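Local atomic coordinates of synaptic vesicle glycoprotein 2C (Homo sapiens, PDB entry 5JLV), a protein that is a synaptic vesicle membrane glycoprotein whose luminal domain, the part present here, is known as a receptor site for botulinum neurotoxin A. Residues C[80-85]-C[95-100]. Residues are numbered along the deposited sequence; the frame is centred on the assembly and turned at random.
With NAG (2-acetamido-2-deoxy-beta-D-glucopyranose), chain M.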
ATOM      1  N   THR C  80       9.370 -33.593 -13.318  1.00 32.21           N
ATOM      2  CA  THR C  80       8.015 -33.114 -13.129  1.00 31.29           C
ATOM      3  C   THR C  80       7.812 -31.779 -13.842  1.00 31.55           C
ATOM      4  O   THR C  80       8.623 -30.859 -13.712  1.00 33.66           O
ATOM      5  CB  THR C  80       7.673 -33.014 -11.633  1.00 32.81           C
ATOM      6  OG1 THR C  80       7.700 -34.334 -11.051  1.00 37.61           O
ATOM      7  CG2 THR C  80       6.303 -32.406 -11.434  1.00 30.87           C
ATOM      8  N   TYR C  81       6.732 -31.686 -14.609  1.00 32.65           N
ATOM      9  CA  TYR C  81       6.450 -30.477 -15.380  1.00 35.88           C
ATOM     10  C   TYR C  81       4.990 -30.057 -15.303  1.00 38.31           C
ATOM     11  O   TYR C  81       4.082 -30.893 -15.329  1.00 30.15           O
ATOM     12  CB  TYR C  81       6.777 -30.696 -16.837  1.00 35.57           C
ATOM     13  CG  TYR C  81       8.241 -30.828 -17.184  1.00 36.36           C
ATOM     14  CD1 TYR C  81       9.030 -29.695 -17.387  1.00 36.27           C
ATOM     15  CD2 TYR C  81       8.814 -32.080 -17.393  1.00 32.84           C
ATOM     16  CE1 TYR C  81      10.365 -29.810 -17.754  1.00 35.61           C
ATOM     17  CE2 TYR C  81      10.140 -32.204 -17.755  1.00 34.30           C
ATOM     18  CZ  TYR C  81      10.912 -31.065 -17.936  1.00 37.22           C
ATOM     19  OH  TYR C  81      12.231 -31.178 -18.320  1.00 38.36           O
ATOM     20  N   PHE C  82       4.788 -28.745 -15.252  1.00 34.05           N
ATOM     21  CA  PHE C  82       3.495 -28.129 -15.452  1.00 33.48           C
ATOM     22  C   PHE C  82       3.535 -27.415 -16.793  1.00 32.04           C
ATOM     23  O   PHE C  82       4.243 -26.419 -16.940  1.00 36.05           O
ATOM     24  CB  PHE C  82       3.228 -27.122 -14.334  1.00 29.04           C
ATOM     25  CG  PHE C  82       3.220 -27.727 -12.963  1.00 31.30           C
ATOM     26  CD1 PHE C  82       4.406 -27.856 -12.235  1.00 35.07           C
ATOM     27  CD2 PHE C  82       2.029 -28.139 -12.381  1.00 32.25           C
ATOM     28  CE1 PHE C  82       4.397 -28.417 -10.962  1.00 34.16           C
ATOM     29  CE2 PHE C  82       2.014 -28.693 -11.099  1.00 32.80           C
ATOM     30  CZ  PHE C  82       3.195 -28.840 -10.399  1.00 33.81           C
ATOM     31  N   LYS C  83       2.790 -27.935 -17.769  1.00 30.43           N
ATOM     32  CA  LYS C  83       2.789 -27.412 -19.141  1.00 36.49           C
ATOM     33  C   LYS C  83       1.472 -26.708 -19.469  1.00 41.28           C
ATOM     34  O   LYS C  83       0.399 -27.321 -19.393  1.00 33.15           O
ATOM     35  CB  LYS C  83       3.030 -28.547 -20.143  1.00 41.71           C
ATOM     36  CG  LYS C  83       4.338 -29.298 -19.937  1.00 53.57           C
ATOM     37  CD  LYS C  83       4.530 -30.427 -20.953  1.00 58.21           C
ATOM     38  CE  LYS C  83       5.661 -31.365 -20.534  1.00 56.17           C
ATOM     39  NZ  LYS C  83       5.973 -32.410 -21.551  1.00 56.36           N
ATOM     40  N   ASN C  84       1.552 -25.423 -19.824  1.00 34.60           N
ATOM     41  CA  ASN C  84       0.363 -24.628 -20.165  1.00 37.97           C
ATOM     42  C   ASN C  84      -0.651 -24.623 -19.018  1.00 34.61           C
ATOM     43  O   ASN C  84      -1.860 -24.748 -19.223  1.00 39.14           O
ATOM     44  CB  ASN C  84      -0.277 -25.141 -21.469  1.00 41.93           C
ATOM     45  CG  ASN C  84      -1.246 -24.150 -22.083  1.00 51.32           C
ATOM     46  OD1 ASN C  84      -1.105 -22.936 -21.929  1.00 49.82           O
ATOM     47  ND2 ASN C  84      -2.239 -24.670 -22.795  1.00 69.34           N
ATOM     48  N   CYS C  85      -0.140 -24.499 -17.801  1.00 29.77           N
ATOM     49  CA  CYS C  85      -0.988 -24.443 -16.633  1.00 29.31           C
ATOM     50  C   CYS C  85      -1.160 -23.011 -16.155  1.00 32.40           C
ATOM     51  O   CYS C  85      -0.287 -22.170 -16.372  1.00 33.18           O
ATOM     52  CB  CYS C  85      -0.438 -25.358 -15.530  1.00 26.49           C
ATOM     53  SG  CYS C  85      -0.602 -27.127 -15.956  1.00 32.13           S
ATOM     54  N   THR C  95       8.829 -25.435  -1.642  1.00 29.29           N
ATOM     55  CA  THR C  95       8.899 -26.407  -2.725  1.00 31.53           C
ATOM     56  C   THR C  95      10.271 -26.344  -3.396  1.00 35.61           C
ATOM     57  O   THR C  95      11.064 -25.428  -3.128  1.00 32.36           O
ATOM     58  CB  THR C  95       7.811 -26.170  -3.790  1.00 32.21           C
ATOM     59  OG1 THR C  95       8.174 -25.055  -4.622  1.00 30.36           O
ATOM     60  CG2 THR C  95       6.452 -25.913  -3.138  1.00 32.12           C
ATOM     61  N   ASP C  96      10.559 -27.312  -4.260  1.00 28.84           N
ATOM     62  CA  ASP C  96      11.741 -27.219  -5.099  1.00 30.19           C
ATOM     63  C   ASP C  96      11.356 -26.730  -6.508  1.00 31.67           C
ATOM     64  O   ASP C  96      12.073 -26.982  -7.480  1.00 32.25           O
ATOM     65  CB  ASP C  96      12.502 -28.556  -5.135  1.00 36.41           C
ATOM     66  CG  ASP C  96      11.718 -29.679  -5.828  1.00 36.22           C
ATOM     67  OD1 ASP C  96      10.585 -29.441  -6.310  1.00 34.20           O
ATOM     68  OD2 ASP C  96      12.253 -30.804  -5.894  1.00 42.95           O
ATOM     69  N   PHE C  97      10.231 -26.018  -6.608  1.00 32.44           N
ATOM     70  CA  PHE C  97       9.710 -25.586  -7.924  1.00 33.17           C
ATOM     71  C   PHE C  97      10.485 -24.413  -8.531  1.00 41.61           C
ATOM     72  O   PHE C  97      10.047 -23.268  -8.462  1.00 45.98           O
ATOM     73  CB  PHE C  97       8.211 -25.234  -7.870  1.00 28.23           C
ATOM     74  CG  PHE C  97       7.296 -26.419  -7.653  1.00 28.42           C
ATOM     75  CD1 PHE C  97       7.777 -27.724  -7.674  1.00 32.65           C
ATOM     76  CD2 PHE C  97       5.927 -26.221  -7.468  1.00 32.07           C
ATOM     77  CE1 PHE C  97       6.917 -28.801  -7.492  1.00 37.20           C
ATOM     78  CE2 PHE C  97       5.068 -27.298  -7.282  1.00 30.33           C
ATOM     79  CZ  PHE C  97       5.562 -28.581  -7.296  1.00 32.28           C
ATOM     80  N   GLU C  98      11.617 -24.714  -9.146  1.00 35.90           N
ATOM     81  CA  GLU C  98      12.365 -23.739  -9.932  1.00 33.19           C
ATOM     82  C   GLU C  98      11.623 -23.389 -11.232  1.00 30.87           C
ATOM     83  O   GLU C  98      10.690 -24.110 -11.622  1.00 33.47           O
ATOM     84  CB  GLU C  98      13.751 -24.299 -10.253  1.00 34.68           C
ATOM     85  CG  GLU C  98      14.560 -24.696  -9.040  1.00 34.69           C
ATOM     86  CD  GLU C  98      14.953 -23.515  -8.184  1.00 54.36           C
ATOM     87  OE1 GLU C  98      14.938 -22.365  -8.685  1.00 55.27           O
ATOM     88  OE2 GLU C  98      15.284 -23.739  -6.998  1.00 64.78           O
ATOM     89  N   PRO C  99      12.037 -22.289 -11.915  1.00 30.82           N
ATOM     90  CA  PRO C  99      11.406 -21.900 -13.178  1.00 31.70           C
ATOM     91  C   PRO C  99      11.278 -23.041 -14.213  1.00 32.30           C
ATOM     92  O   PRO C  99      10.293 -23.082 -14.936  1.00 29.90           O
ATOM     93  CB  PRO C  99      12.327 -20.788 -13.704  1.00 27.12           C
ATOM     94  CG  PRO C  99      12.849 -20.150 -12.469  1.00 33.33           C
ATOM     95  CD  PRO C  99      13.025 -21.278 -11.474  1.00 32.37           C
ATOM     96  N   TYR C 100      12.261 -23.945 -14.279  1.00 33.55           N
ATOM     97  CA  TYR C 100      12.243 -25.027 -15.285  1.00 37.00           C
ATOM     98  C   TYR C 100      11.165 -26.121 -15.062  1.00 35.84           C
ATOM     99  O   TYR C 100      10.966 -26.967 -15.917  1.00 32.60           O
ATOM    100  CB  TYR C 100      13.638 -25.669 -15.467  1.00 43.14           C
ATOM    101  CG  TYR C 100      14.254 -26.229 -14.193  1.00 44.26           C
ATOM    102  CD1 TYR C 100      15.242 -25.522 -13.515  1.00 47.30           C
ATOM    103  CD2 TYR C 100      13.851 -27.478 -13.669  1.00 44.89           C
ATOM    104  CE1 TYR C 100      15.808 -26.020 -12.350  1.00 48.07           C
ATOM    105  CE2 TYR C 100      14.414 -27.985 -12.498  1.00 36.62           C
ATOM    106  CZ  TYR C 100      15.386 -27.245 -11.844  1.00 48.19           C
ATOM    107  OH  TYR C 100      15.965 -27.715 -10.692  1.00 58.50           O
TER
HETATM  108  C1  NAG M 605      -3.281 -24.010 -23.509  1.00 63.53           C
HETATM  109  C2  NAG M 605      -3.074 -24.171 -25.011  1.00 79.05           C
HETATM  110  C3  NAG M 605      -4.071 -23.325 -25.793  1.00 88.77           C
HETATM  111  C4  NAG M 605      -5.492 -23.547 -25.286  1.00 88.75           C
HETATM  112  C5  NAG M 605      -5.554 -23.424 -23.768  1.00 86.20           C
HETATM  113  C6  NAG M 605      -6.958 -23.721 -23.254  1.00 89.40           C
HETATM  114  C7  NAG M 605      -0.861 -24.685 -25.861  1.00 75.39           C
HETATM  115  C8  NAG M 605       0.442 -24.126 -26.353  1.00 68.52           C
HETATM  116  N2  NAG M 605      -1.719 -23.797 -25.368  1.00 77.76           N
HETATM  117  O3  NAG M 605      -4.002 -23.668 -27.182  1.00 93.57           O
HETATM  118  O4  NAG M 605      -6.367 -22.581 -25.879  1.00 90.05           O
HETATM  119  O5  NAG M 605      -4.629 -24.335 -23.178  1.00 77.25           O
HETATM  120  O6  NAG M 605      -6.878 -24.256 -21.928  1.00 89.61           O
HETATM  121  O7  NAG M 605      -1.116 -25.877 -25.910  1.00 82.30           O
HETATM  122  O   HOH W   1      11.179 -30.001 -14.733  1.00 36.27           O
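Phe-82 meets Phe-97 inside the fold, and this is the apolar half of the contact. The pair is an offset edge-to-face stack. The centroids lie 5.3 Å apart and the planes are turned 66° from each other. Phe-82 supplies the edge: its CE1 is 3.9 Å from Phe-97 CZ, and its CZ also reaches that end of the ring. The approach is over one face of Phe-97, toward the rim. Thr-95 CB lies over the opposite face, also toward the rim. Phe-82 has CG anti to its carbonyl carbon (chi1 -60°), with the ring directed inward from strand 81-83.

The domain is a pentapeptide-type, right-handed quadrilateral beta-helix. Here strand 81-83 of one coil meets the loop 95-100 of the next. Strand 81-83 pairs in parallel with strands 60-63 and 102-103, and residues 95-100 lead into the latter. Phe-82 accordingly sits in an interior ladder, its ring nearly parallel to Phe-62 and more tilted against Phe-102. Phe-97 comes in beside this ladder and meets Phe-72 edge to face.

The water-mediated contact lies on the outer side. Water 1 bridges the two backbones. It donates to Thr-80 O at 2.9 Å and, over a longer 3.3 Å, to Tyr-100 O. The same water stands above one face of the Tyr-81 ring, toward the rim, and at the edge of the Tyr-100 ring. Tyr-81 CE1 comes within 3.4 Å of Tyr-100 O, which approaches the ring obliquely, a plain carbon-to-oxygen contact.

Turns shape the second segment. Thr-95 OG1 accepts from Phe-97 N at 3.0 Å, forming an ST turn. Glu-98 N donates a hydrogen bond to Asp-96 O, closing an inverse gamma turn centred on Phe-97.

Asn-84 ND2, well clear of residues 95-100, is joined covalently to NAG C1.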